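Local coordinates for proteasome protein (Corynebacterium glutamicum ATCC 13032, PDB 2P90) that is of unknown function but belongs to the PAC2 family, named after a proteasome assembly chaperone, at residues V30-Y35 and G177-M182; C137-P142 and G196-V201; V145-P150 and R257-L262. One frame throughout, in Å; residues are numbered along the deposited sequence.

Contact 1 (V30-Y35 and G177-M182)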
ATOM      1  N   VAL B  30     -21.831   7.424  -8.527  1.00 39.88           N
ATOM      2  CA  VAL B  30     -20.668   6.739  -8.092  1.00 39.72           C
ATOM      3  C   VAL B  30     -20.017   7.634  -7.018  1.00 40.55           C
ATOM      4  O   VAL B  30     -19.527   8.736  -7.310  1.00 40.25           O
ATOM      5  CB  VAL B  30     -19.715   6.410  -9.290  1.00 39.98           C
ATOM      6  CG1 VAL B  30     -18.360   5.924  -8.799  1.00 38.90           C
ATOM      7  CG2 VAL B  30     -20.340   5.388 -10.248  1.00 37.35           C
ATOM      8  N   ALA B  31     -20.052   7.136  -5.774  1.00 40.11           N
ATOM      9  CA  ALA B  31     -19.463   7.800  -4.606  1.00 39.88           C
ATOM     10  C   ALA B  31     -18.407   6.895  -3.925  1.00 40.22           C
ATOM     11  O   ALA B  31     -18.735   6.191  -2.953  1.00 40.48           O
ATOM     12  CB  ALA B  31     -20.564   8.150  -3.610  1.00 39.30           C
ATOM     13  N   LEU B  32     -17.159   6.940  -4.405  1.00 39.65           N
ATOM     14  CA  LEU B  32     -16.079   6.059  -3.874  1.00 39.70           C
ATOM     15  C   LEU B  32     -15.155   6.819  -2.964  1.00 39.20           C
ATOM     16  O   LEU B  32     -14.575   7.826  -3.372  1.00 38.67           O
ATOM     17  CB  LEU B  32     -15.240   5.397  -4.997  1.00 38.35           C
ATOM     18  CG  LEU B  32     -15.975   4.588  -6.065  1.00 37.90           C
ATOM     19  CD1 LEU B  32     -14.966   4.052  -7.126  1.00 33.25           C
ATOM     20  CD2 LEU B  32     -16.842   3.435  -5.463  1.00 37.56           C
ATOM     21  N   GLN B  33     -15.007   6.315  -1.743  1.00 39.01           N
ATOM     22  CA  GLN B  33     -14.202   6.960  -0.728  1.00 40.73           C
ATOM     23  C   GLN B  33     -12.739   6.467  -0.882  1.00 39.85           C
ATOM     24  O   GLN B  33     -12.493   5.300  -1.182  1.00 39.75           O
ATOM     25  CB  GLN B  33     -14.827   6.655   0.646  1.00 39.29           C
ATOM     26  CG  GLN B  33     -14.248   7.426   1.843  1.00 43.79           C
ATOM     27  CD  GLN B  33     -14.697   6.824   3.232  1.00 47.81           C
ATOM     28  OE1 GLN B  33     -15.731   6.125   3.323  1.00 57.93           O
ATOM     29  NE2 GLN B  33     -13.928   7.109   4.301  1.00 52.03           N
ATOM     30  N   GLY B  34     -11.776   7.374  -0.766  1.00 39.92           N
ATOM     31  CA  GLY B  34     -10.372   6.998  -0.817  1.00 39.95           C
ATOM     32  C   GLY B  34      -9.514   7.771  -1.799  1.00 39.89           C
ATOM     33  O   GLY B  34      -8.275   7.656  -1.795  1.00 40.53           O
ATOM     34  N   TYR B  35     -10.161   8.585  -2.618  1.00 39.45           N
ATOM     35  CA  TYR B  35      -9.465   9.339  -3.648  1.00 39.31           C
ATOM     36  C   TYR B  35      -9.556  10.849  -3.459  1.00 39.93           C
ATOM     37  O   TYR B  35      -8.533  11.510  -3.223  1.00 41.17           O
ATOM     38  CB  TYR B  35      -9.976   8.934  -5.036  1.00 38.58           C
ATOM     39  CG  TYR B  35      -9.388   9.769  -6.132  1.00 38.51           C
ATOM     40  CD1 TYR B  35      -7.987   9.851  -6.302  1.00 36.98           C
ATOM     41  CD2 TYR B  35     -10.199  10.508  -6.983  1.00 35.21           C
ATOM     42  CE1 TYR B  35      -7.417  10.612  -7.305  1.00 35.61           C
ATOM     43  CE2 TYR B  35      -9.628  11.308  -8.001  1.00 35.72           C
ATOM     44  CZ  TYR B  35      -8.242  11.339  -8.154  1.00 37.38           C
ATOM     45  OH  TYR B  35      -7.668  12.103  -9.153  1.00 39.03           O
ATOM     46  N   GLY B 177      -4.470   9.093 -11.092  1.00 43.06           N
ATOM     47  CA  GLY B 177      -5.560   8.253 -11.503  1.00 41.89           C
ATOM     48  C   GLY B 177      -6.401   7.727 -10.362  1.00 41.13           C
ATOM     49  O   GLY B 177      -5.953   7.662  -9.199  1.00 40.03           O
ATOM     50  N   SER B 178      -7.644   7.388 -10.702  1.00 40.58           N
ATOM     51  CA  SER B 178      -8.516   6.730  -9.763  1.00 40.69           C
ATOM     52  C   SER B 178      -9.381   5.689 -10.457  1.00 40.36           C
ATOM     53  O   SER B 178      -9.435   5.619 -11.678  1.00 40.41           O
ATOM     54  CB  SER B 178      -9.359   7.741  -9.002  1.00 41.12           C
ATOM     55  OG  SER B 178     -10.477   8.137  -9.755  1.00 41.90           O
ATOM     56  N   ALA B 179     -10.014   4.842  -9.661  1.00 40.39           N
ATOM     57  CA  ALA B 179     -10.858   3.809 -10.184  1.00 40.36           C
ATOM     58  C   ALA B 179     -12.046   4.424 -10.885  1.00 40.83           C
ATOM     59  O   ALA B 179     -12.469   3.927 -11.934  1.00 41.84           O
ATOM     60  CB  ALA B 179     -11.324   2.892  -9.055  1.00 40.58           C
ATOM     61  N   SER B 180     -12.595   5.502 -10.324  1.00 40.83           N
ATOM     62  CA  SER B 180     -13.711   6.171 -10.990  1.00 41.24           C
ATOM     63  C   SER B 180     -13.342   6.862 -12.328  1.00 41.38           C
ATOM     64  O   SER B 180     -14.158   6.854 -13.248  1.00 39.76           O
ATOM     65  CB  SER B 180     -14.402   7.144 -10.051  1.00 41.25           C
ATOM     66  OG  SER B 180     -13.494   8.147  -9.651  1.00 42.85           O
ATOM     67  N   LEU B 181     -12.148   7.468 -12.413  1.00 41.07           N
ATOM     68  CA  LEU B 181     -11.660   8.075 -13.662  1.00 41.92           C
ATOM     69  C   LEU B 181     -11.466   7.015 -14.756  1.00 42.61           C
ATOM     70  O   LEU B 181     -11.886   7.215 -15.907  1.00 43.63           O
ATOM     71  CB  LEU B 181     -10.376   8.866 -13.438  1.00 41.51           C
ATOM     72  CG  LEU B 181     -10.594  10.200 -12.701  1.00 42.24           C
ATOM     73  CD1 LEU B 181      -9.330  10.722 -12.105  1.00 40.05           C
ATOM     74  CD2 LEU B 181     -11.224  11.260 -13.634  1.00 38.69           C
ATOM     75  N   MET B 182     -10.904   5.862 -14.380  1.00 42.73           N
ATOM     76  CA  MET B 182     -10.800   4.724 -15.301  1.00 41.50           C
ATOM     77  C   MET B 182     -12.202   4.327 -15.775  1.00 42.38           C
ATOM     78  O   MET B 182     -12.406   4.024 -16.953  1.00 43.38           O
ATOM     79  CB  MET B 182     -10.090   3.507 -14.645  1.00 40.56           C
ATOM     80  CG  MET B 182      -9.841   2.349 -15.652  1.00 40.41           C
ATOM     81  SD  MET B 182      -8.909   0.859 -15.180  1.00 37.18           S
ATOM     82  CE  MET B 182      -7.292   1.564 -14.968  1.00 35.91           C
TER
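Tyr35 and Ser178 have CA atoms 6.7 Å apart, and Leu32 and Ser180 7.5 Å apart, so strand 27-33 with the loop after it and the N-cap and first turn of helix 179-189 are too distant for backbone pairing, and no hydrogen bond crosses between 30-35 and 177-182. Side chains fill the gap and bury 250 Å² in all. The chief evidence of close fit is a CH-pi contact: Ser178 CB sits 3.4 Å from the centroid of the Tyr35 ring and only 9° off the ring normal, over the middle of one face. The ring reaches this place because Tyr35 holds CG anti to its backbone N (chi1 175°), carrying the ring from the loop to Ser178. Near the phenol end, Leu181 crosses Tyr35 at about a right angle, with Leu181 CD1 3.7 Å from Tyr35 OH. Further back along the strand, Leu32 CD1 makes an apolar contact with Ala179 CB at 4.3 Å, and Val30 CG1 approaches Ser180 CB at the same van der Waals distance.

Ser178 is also the N-cap residue. Its carbonyl O accepts from Met182 N in the first helical turn, and its OG shares a hydrogen bond of 3.0 Å with Ser180 OG, which also bonds to Tyr139 OH. Glu111 bonds to Ala179 N through OE2, and its side chain touches Leu32, Tyr35 and Ser178. Arg73 of the second subunit donates to Gly177 O and packs on Tyr35 and Ser178, bringing the subunit interface to this point. In the sheet, strand 27-33 runs between strands 103-108 and 134-143; Ala31, pointing away from 177-182, meets helix 41-52, while Ala179 meets Trp116 of helix 116-129.

Contact 2 (C137-P142 and G196-V201)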
ATOM      1  N   CYS B 137     -19.956  10.452 -11.354  1.00 41.55           N
ATOM      2  CA  CYS B 137     -18.941  10.230 -10.340  1.00 41.85           C
ATOM      3  C   CYS B 137     -18.648  11.470  -9.511  1.00 41.04           C
ATOM      4  O   CYS B 137     -18.546  12.562 -10.040  1.00 40.87           O
ATOM      5  CB  CYS B 137     -17.661   9.767 -11.007  1.00 42.22           C
ATOM      6  SG  CYS B 137     -17.843   8.213 -11.922  1.00 46.65           S
ATOM      7  N   LEU B 138     -18.508  11.292  -8.203  1.00 40.44           N
ATOM      8  CA  LEU B 138     -18.342  12.414  -7.296  1.00 40.13           C
ATOM      9  C   LEU B 138     -16.919  12.530  -6.772  1.00 40.22           C
ATOM     10  O   LEU B 138     -16.299  11.516  -6.457  1.00 40.26           O
ATOM     11  CB  LEU B 138     -19.306  12.276  -6.129  1.00 40.02           C
ATOM     12  CG  LEU B 138     -20.776  12.031  -6.473  1.00 39.33           C
ATOM     13  CD1 LEU B 138     -21.594  12.038  -5.170  1.00 37.76           C
ATOM     14  CD2 LEU B 138     -21.338  13.040  -7.522  1.00 36.72           C
ATOM     15  N   TYR B 139     -16.423  13.772  -6.692  1.00 40.46           N
ATOM     16  CA  TYR B 139     -15.058  14.095  -6.272  1.00 40.03           C
ATOM     17  C   TYR B 139     -15.160  15.323  -5.379  1.00 40.29           C
ATOM     18  O   TYR B 139     -16.014  16.161  -5.618  1.00 41.76           O
ATOM     19  CB  TYR B 139     -14.201  14.453  -7.479  1.00 39.60           C
ATOM     20  CG  TYR B 139     -14.191  13.391  -8.556  1.00 41.64           C
ATOM     21  CD1 TYR B 139     -13.207  12.401  -8.548  1.00 40.83           C
ATOM     22  CD2 TYR B 139     -15.163  13.368  -9.581  1.00 40.95           C
ATOM     23  CE1 TYR B 139     -13.189  11.418  -9.492  1.00 43.02           C
ATOM     24  CE2 TYR B 139     -15.146  12.368 -10.555  1.00 40.40           C
ATOM     25  CZ  TYR B 139     -14.151  11.394 -10.492  1.00 41.50           C
ATOM     26  OH  TYR B 139     -14.056  10.375 -11.402  1.00 40.13           O
ATOM     27  N   ALA B 140     -14.346  15.408  -4.329  1.00 39.73           N
ATOM     28  CA  ALA B 140     -14.214  16.639  -3.543  1.00 39.08           C
ATOM     29  C   ALA B 140     -12.734  17.008  -3.496  1.00 40.26           C
ATOM     30  O   ALA B 140     -11.875  16.225  -2.998  1.00 39.17           O
ATOM     31  CB  ALA B 140     -14.776  16.469  -2.159  1.00 38.04           C
ATOM     32  N   ALA B 141     -12.421  18.192  -4.035  1.00 40.47           N
ATOM     33  CA  ALA B 141     -11.018  18.641  -4.109  1.00 40.70           C
ATOM     34  C   ALA B 141     -10.757  19.803  -3.204  1.00 40.76           C
ATOM     35  O   ALA B 141     -11.579  20.708  -3.139  1.00 40.65           O
ATOM     36  CB  ALA B 141     -10.605  18.994  -5.581  1.00 39.92           C
ATOM     37  N   PRO B 142      -9.582  19.809  -2.538  1.00 42.20           N
ATOM     38  CA  PRO B 142      -9.232  20.990  -1.756  1.00 42.87           C
ATOM     39  C   PRO B 142      -8.840  22.082  -2.736  1.00 43.92           C
ATOM     40  O   PRO B 142      -8.034  21.825  -3.643  1.00 43.84           O
ATOM     41  CB  PRO B 142      -8.019  20.542  -0.931  1.00 43.08           C
ATOM     42  CG  PRO B 142      -7.430  19.353  -1.680  1.00 43.54           C
ATOM     43  CD  PRO B 142      -8.518  18.778  -2.542  1.00 41.63           C
ATOM     44  N   GLY B 196     -18.252  13.564 -14.336  1.00 42.88           N
ATOM     45  CA  GLY B 196     -17.632  13.638 -13.026  1.00 41.77           C
ATOM     46  C   GLY B 196     -17.831  15.027 -12.466  1.00 41.94           C
ATOM     47  O   GLY B 196     -17.491  16.023 -13.116  1.00 41.55           O
ATOM     48  N   TYR B 197     -18.425  15.096 -11.268  1.00 42.26           N
ATOM     49  CA  TYR B 197     -18.635  16.363 -10.549  1.00 41.91           C
ATOM     50  C   TYR B 197     -17.649  16.521  -9.399  1.00 41.60           C
ATOM     51  O   TYR B 197     -17.578  15.711  -8.482  1.00 41.81           O
ATOM     52  CB  TYR B 197     -20.058  16.511 -10.001  1.00 42.28           C
ATOM     53  CG  TYR B 197     -21.207  16.451 -10.994  1.00 43.53           C
ATOM     54  CD1 TYR B 197     -21.004  16.566 -12.385  1.00 43.87           C
ATOM     55  CD2 TYR B 197     -22.516  16.320 -10.531  1.00 44.92           C
ATOM     56  CE1 TYR B 197     -22.095  16.530 -13.292  1.00 41.66           C
ATOM     57  CE2 TYR B 197     -23.617  16.291 -11.420  1.00 44.42           C
ATOM     58  CZ  TYR B 197     -23.388  16.390 -12.789  1.00 43.96           C
ATOM     59  OH  TYR B 197     -24.466  16.319 -13.626  1.00 45.79           O
ATOM     60  N   THR B 198     -16.902  17.600  -9.439  1.00 41.49           N
ATOM     61  CA  THR B 198     -16.026  17.942  -8.359  1.00 42.09           C
ATOM     62  C   THR B 198     -16.536  19.200  -7.634  1.00 42.75           C
ATOM     63  O   THR B 198     -16.768  20.245  -8.244  1.00 42.56           O
ATOM     64  CB  THR B 198     -14.609  18.204  -8.920  1.00 41.89           C
ATOM     65  OG1 THR B 198     -14.249  17.115  -9.778  1.00 42.08           O
ATOM     66  CG2 THR B 198     -13.588  18.368  -7.804  1.00 40.58           C
ATOM     67  N   VAL B 199     -16.673  19.094  -6.327  1.00 43.12           N
ATOM     68  CA  VAL B 199     -17.022  20.231  -5.505  1.00 43.78           C
ATOM     69  C   VAL B 199     -15.690  20.785  -4.974  1.00 44.54           C
ATOM     70  O   VAL B 199     -14.757  20.009  -4.713  1.00 45.01           O
ATOM     71  CB  VAL B 199     -18.016  19.786  -4.381  1.00 43.71           C
ATOM     72  CG1 VAL B 199     -17.348  18.813  -3.386  1.00 42.34           C
ATOM     73  CG2 VAL B 199     -18.614  20.971  -3.652  1.00 44.52           C
ATOM     74  N   HIS B 200     -15.593  22.108  -4.846  1.00 44.85           N
ATOM     75  CA  HIS B 200     -14.359  22.774  -4.440  1.00 46.07           C
ATOM     76  C   HIS B 200     -14.452  23.148  -2.990  1.00 45.98           C
ATOM     77  O   HIS B 200     -15.394  23.832  -2.604  1.00 47.33           O
ATOM     78  CB  HIS B 200     -14.144  24.043  -5.262  1.00 46.87           C
ATOM     79  CG  HIS B 200     -13.907  23.776  -6.713  1.00 50.32           C
ATOM     80  ND1 HIS B 200     -13.125  24.591  -7.504  1.00 54.20           N
ATOM     81  CD2 HIS B 200     -14.322  22.764  -7.509  1.00 51.19           C
ATOM     82  CE1 HIS B 200     -13.096  24.109  -8.733  1.00 53.88           C
ATOM     83  NE2 HIS B 200     -13.803  22.991  -8.757  1.00 53.84           N
ATOM     84  N   VAL B 201     -13.501  22.689  -2.177  1.00 44.81           N
ATOM     85  CA  VAL B 201     -13.591  22.858  -0.747  1.00 43.90           C
ATOM     86  C   VAL B 201     -12.399  23.710  -0.325  1.00 44.09           C
ATOM     87  O   VAL B 201     -11.300  23.458  -0.808  1.00 43.75           O
ATOM     88  CB  VAL B 201     -13.561  21.461  -0.051  1.00 44.18           C
ATOM     89  CG1 VAL B 201     -13.581  21.580   1.489  1.00 42.37           C
ATOM     90  CG2 VAL B 201     -14.696  20.540  -0.597  1.00 42.80           C
TER
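Tyr139 and Ala141 alternate with Tyr197, Val199 and Val201 in a parallel ladder, Cys137 to Pro142 being in register with Gly196 to Val201 and the two directions differing by 25°. Five backbone hydrogen bonds hold it. Cys137 O accepts from Tyr197 N (2.8 Å); Tyr139 and Ala141 then each give N-H and accept at O, the last bond being Val201 N to Ala141 O (2.9 Å). CA-H...O contacts support them, for example Thr198 CA to Tyr139 O at 3.3 Å, with 157° at the hydrogen.

Aromatic and polar packing lies on the face of Tyr139 and Thr198. Setting CG beside the backbone N (chi1 -55°) swings the Tyr139 ring back along the neighbouring strand, where CE2 comes edge-on within 3.7 Å of Gly196 CA. Thr198 OG1 meets Tyr139 CB at 3.5 Å. The Tyr139 hydroxyl bonds to Glu184.

Apolar packing takes the other face: Ala140 CB is 3.7 Å from Val199 CG1 and 4.4 Å from Val201 CG2. Helix 211-225 packs on Leu138, Val199 and Val201, whereas helix 179-189 packs on Cys137 and Tyr139. These parallel strands of a mixed sheet, with helices on both faces, are consistent with a three-layer alpha/beta/alpha sandwich.

Contact 3 (V145-P150 and R257-L262)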
ATOM      1  N   VAL B 145     -10.214  28.528  -2.406  1.00 44.77           N
ATOM      2  CA  VAL B 145     -11.509  29.174  -2.372  1.00 43.68           C
ATOM      3  C   VAL B 145     -11.784  29.403  -0.896  1.00 43.59           C
ATOM      4  O   VAL B 145     -11.266  28.648  -0.045  1.00 43.76           O
ATOM      5  CB  VAL B 145     -12.651  28.308  -3.016  1.00 44.28           C
ATOM      6  CG1 VAL B 145     -12.414  28.097  -4.520  1.00 43.74           C
ATOM      7  CG2 VAL B 145     -12.873  26.965  -2.281  1.00 42.25           C
ATOM      8  N   PRO B 146     -12.561  30.459  -0.569  1.00 42.82           N
ATOM      9  CA  PRO B 146     -12.870  30.764   0.841  1.00 42.66           C
ATOM     10  C   PRO B 146     -14.149  30.119   1.378  1.00 42.70           C
ATOM     11  O   PRO B 146     -15.076  29.870   0.610  1.00 42.93           O
ATOM     12  CB  PRO B 146     -13.033  32.289   0.828  1.00 42.65           C
ATOM     13  CG  PRO B 146     -13.474  32.629  -0.592  1.00 41.72           C
ATOM     14  CD  PRO B 146     -13.121  31.466  -1.495  1.00 42.04           C
ATOM     15  N   HIS B 147     -14.218  29.901   2.694  1.00 42.79           N
ATOM     16  CA  HIS B 147     -15.471  29.453   3.313  1.00 43.43           C
ATOM     17  C   HIS B 147     -16.578  30.496   3.241  1.00 44.07           C
ATOM     18  O   HIS B 147     -17.757  30.188   3.512  1.00 44.12           O
ATOM     19  CB  HIS B 147     -15.262  28.995   4.784  1.00 43.81           C
ATOM     20  CG  HIS B 147     -15.038  30.116   5.752  1.00 43.39           C
ATOM     21  ND1 HIS B 147     -13.789  30.643   6.001  1.00 43.58           N
ATOM     22  CD2 HIS B 147     -15.900  30.795   6.551  1.00 43.07           C
ATOM     23  CE1 HIS B 147     -13.892  31.607   6.901  1.00 43.17           C
ATOM     24  NE2 HIS B 147     -15.162  31.720   7.249  1.00 43.43           N
ATOM     25  N   THR B 148     -16.199  31.727   2.884  1.00 44.87           N
ATOM     26  CA  THR B 148     -17.112  32.886   2.881  1.00 46.02           C
ATOM     27  C   THR B 148     -17.817  33.105   1.537  1.00 46.34           C
ATOM     28  O   THR B 148     -18.489  34.109   1.345  1.00 46.56           O
ATOM     29  CB  THR B 148     -16.364  34.181   3.284  1.00 46.68           C
ATOM     30  OG1 THR B 148     -15.168  34.283   2.507  1.00 47.79           O
ATOM     31  CG2 THR B 148     -15.980  34.186   4.811  1.00 45.80           C
ATOM     32  N   ARG B 149     -17.658  32.169   0.608  1.00 46.84           N
ATOM     33  CA  ARG B 149     -18.272  32.266  -0.723  1.00 47.47           C
ATOM     34  C   ARG B 149     -19.015  30.960  -1.050  1.00 47.94           C
ATOM     35  O   ARG B 149     -18.632  29.904  -0.540  1.00 48.25           O
ATOM     36  CB  ARG B 149     -17.199  32.559  -1.779  1.00 47.07           C
ATOM     37  CG  ARG B 149     -16.608  33.949  -1.680  1.00 47.14           C
ATOM     38  CD  ARG B 149     -17.662  34.985  -2.072  1.00 49.17           C
ATOM     39  NE  ARG B 149     -17.120  36.335  -2.138  1.00 48.08           N
ATOM     40  CZ  ARG B 149     -17.054  37.183  -1.106  1.00 48.57           C
ATOM     41  NH1 ARG B 149     -17.489  36.848   0.117  1.00 44.83           N
ATOM     42  NH2 ARG B 149     -16.531  38.383  -1.306  1.00 47.72           N
ATOM     43  N   PRO B 150     -20.066  31.023  -1.898  1.00 48.33           N
ATOM     44  CA  PRO B 150     -20.788  29.772  -2.236  1.00 48.31           C
ATOM     45  C   PRO B 150     -19.840  28.665  -2.725  1.00 48.75           C
ATOM     46  O   PRO B 150     -18.793  28.961  -3.323  1.00 48.42           O
ATOM     47  CB  PRO B 150     -21.751  30.187  -3.358  1.00 47.97           C
ATOM     48  CG  PRO B 150     -21.895  31.703  -3.241  1.00 47.92           C
ATOM     49  CD  PRO B 150     -20.619  32.212  -2.595  1.00 48.19           C
ATOM     50  N   ARG B 257      -6.887  38.111   6.539  1.00 55.51           N
ATOM     51  CA  ARG B 257      -6.107  38.574   5.421  1.00 56.98           C
ATOM     52  C   ARG B 257      -6.100  37.499   4.335  1.00 56.58           C
ATOM     53  O   ARG B 257      -6.337  37.783   3.158  1.00 57.18           O
ATOM     54  CB  ARG B 257      -4.705  38.887   5.941  1.00 57.54           C
ATOM     55  CG  ARG B 257      -3.559  38.879   4.930  1.00 62.35           C
ATOM     56  CD  ARG B 257      -2.505  39.973   5.272  1.00 69.27           C
ATOM     57  NE  ARG B 257      -2.200  40.077   6.712  1.00 74.65           N
ATOM     58  CZ  ARG B 257      -2.834  40.871   7.589  1.00 77.17           C
ATOM     59  NH1 ARG B 257      -3.840  41.651   7.199  1.00 78.29           N
ATOM     60  NH2 ARG B 257      -2.466  40.881   8.874  1.00 77.49           N
ATOM     61  N   VAL B 258      -5.876  36.259   4.759  1.00 56.13           N
ATOM     62  CA  VAL B 258      -5.887  35.093   3.889  1.00 54.76           C
ATOM     63  C   VAL B 258      -7.257  34.803   3.267  1.00 54.31           C
ATOM     64  O   VAL B 258      -7.334  34.453   2.090  1.00 54.70           O
ATOM     65  CB  VAL B 258      -5.334  33.860   4.643  1.00 55.20           C
ATOM     66  CG1 VAL B 258      -5.670  32.523   3.903  1.00 54.68           C
ATOM     67  CG2 VAL B 258      -3.818  34.029   4.863  1.00 53.32           C
ATOM     68  N   VAL B 259      -8.325  34.969   4.048  1.00 53.32           N
ATOM     69  CA  VAL B 259      -9.708  34.792   3.572  1.00 52.44           C
ATOM     70  C   VAL B 259     -10.113  35.862   2.536  1.00 51.85           C
ATOM     71  O   VAL B 259     -10.673  35.531   1.482  1.00 51.41           O
ATOM     72  CB  VAL B 259     -10.734  34.738   4.782  1.00 52.83           C
ATOM     73  CG1 VAL B 259     -12.202  34.659   4.311  1.00 51.27           C
ATOM     74  CG2 VAL B 259     -10.391  33.558   5.713  1.00 52.73           C
ATOM     75  N   GLY B 260      -9.819  37.128   2.840  1.00 50.61           N
ATOM     76  CA  GLY B 260     -10.086  38.246   1.922  1.00 49.43           C
ATOM     77  C   GLY B 260      -9.362  38.153   0.588  1.00 48.38           C
ATOM     78  O   GLY B 260      -9.922  38.495  -0.451  1.00 48.74           O
ATOM     79  N   ALA B 261      -8.119  37.686   0.605  1.00 47.64           N
ATOM     80  CA  ALA B 261      -7.383  37.439  -0.642  1.00 46.74           C
ATOM     81  C   ALA B 261      -8.010  36.309  -1.510  1.00 46.07           C
ATOM     82  O   ALA B 261      -8.079  36.426  -2.735  1.00 45.98           O
ATOM     83  CB  ALA B 261      -5.924  37.167  -0.352  1.00 46.15           C
ATOM     84  N   LEU B 262      -8.486  35.244  -0.876  1.00 45.22           N
ATOM     85  CA  LEU B 262      -9.254  34.200  -1.589  1.00 45.57           C
ATOM     86  C   LEU B 262     -10.618  34.694  -2.082  1.00 45.69           C
ATOM     87  O   LEU B 262     -11.113  34.234  -3.126  1.00 45.86           O
ATOM     88  CB  LEU B 262      -9.434  32.936  -0.733  1.00 44.69           C
ATOM     89  CG  LEU B 262      -8.178  32.170  -0.275  1.00 45.66           C
ATOM     90  CD1 LEU B 262      -8.484  31.164   0.890  1.00 41.88           C
ATOM     91  CD2 LEU B 262      -7.493  31.468  -1.468  1.00 44.39           C
TER
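Pro146 presents its ring to the groove between Val259 and Leu262, residues three apart and hence on the same side of helix 253-276. Against Leu262 the proline slides past in the opposite direction, with Pro146 CB 4.0 Å from Leu262 CB and Pro146 CD 3.8 Å from Leu262 O. Beyond it, Leu262 reaches back along the incoming chain, its CD1 3.9 Å from Val145 O. Val259 points at the loop as well, one turn earlier in the helix, and its two methyls are divided between neighbours: CG1 meets Thr148 OG1 at 3.5 Å in an oblique crossing, while CG2 stands 4.2 Å from His147 CE1, the two side chains at about a right angle. With CG anti to neither backbone branch (chi1 74°), the His147 ring turns so that Thr148 CG2 lies 3.5 Å above its plane, toward the rim.

Pro146 to Arg149 form a type I beta turn, closed by a weak Arg149 N-H to Pro146 O bond, within the loop joining strands 134-143 and 153-157. Thr148 OG1 is hydrogen-bonded to Glu263, and His147 ND1 to Tyr204. Arg149 NH1 donates to Thr148 O (3.2 Å), nearly straight at 160° but from above the carbonyl plane, 53° out of it; its NH2 makes a salt bridge to Asp267, one helical turn past Glu263.

How the contacts relate
From the N terminus the first halves come in order, 30-35, 137-142 and 145-150, and the second halves follow in the same order, 177-182, 196-201 and 257-262. Every pair therefore crosses and none nests. Contact 1 closes a loop of 141 residues, contact 2 one of 53 and contact 3 one of 106. Contacts 1 and 2 touch, since strands 27-33 and 134-143 are sheet neighbours: Val30 O is 2.9 Å from Leu138 N. Contact 2 passes to contact 3 through packing of Val145 CG2 on Val201 C at 3.8 Å. Contacts 1 and 3 stay about 16 Å apart at their nearest atoms, with contact 2 between: strand 134-143 leads into loop 145-150, which packs on helix 253-276.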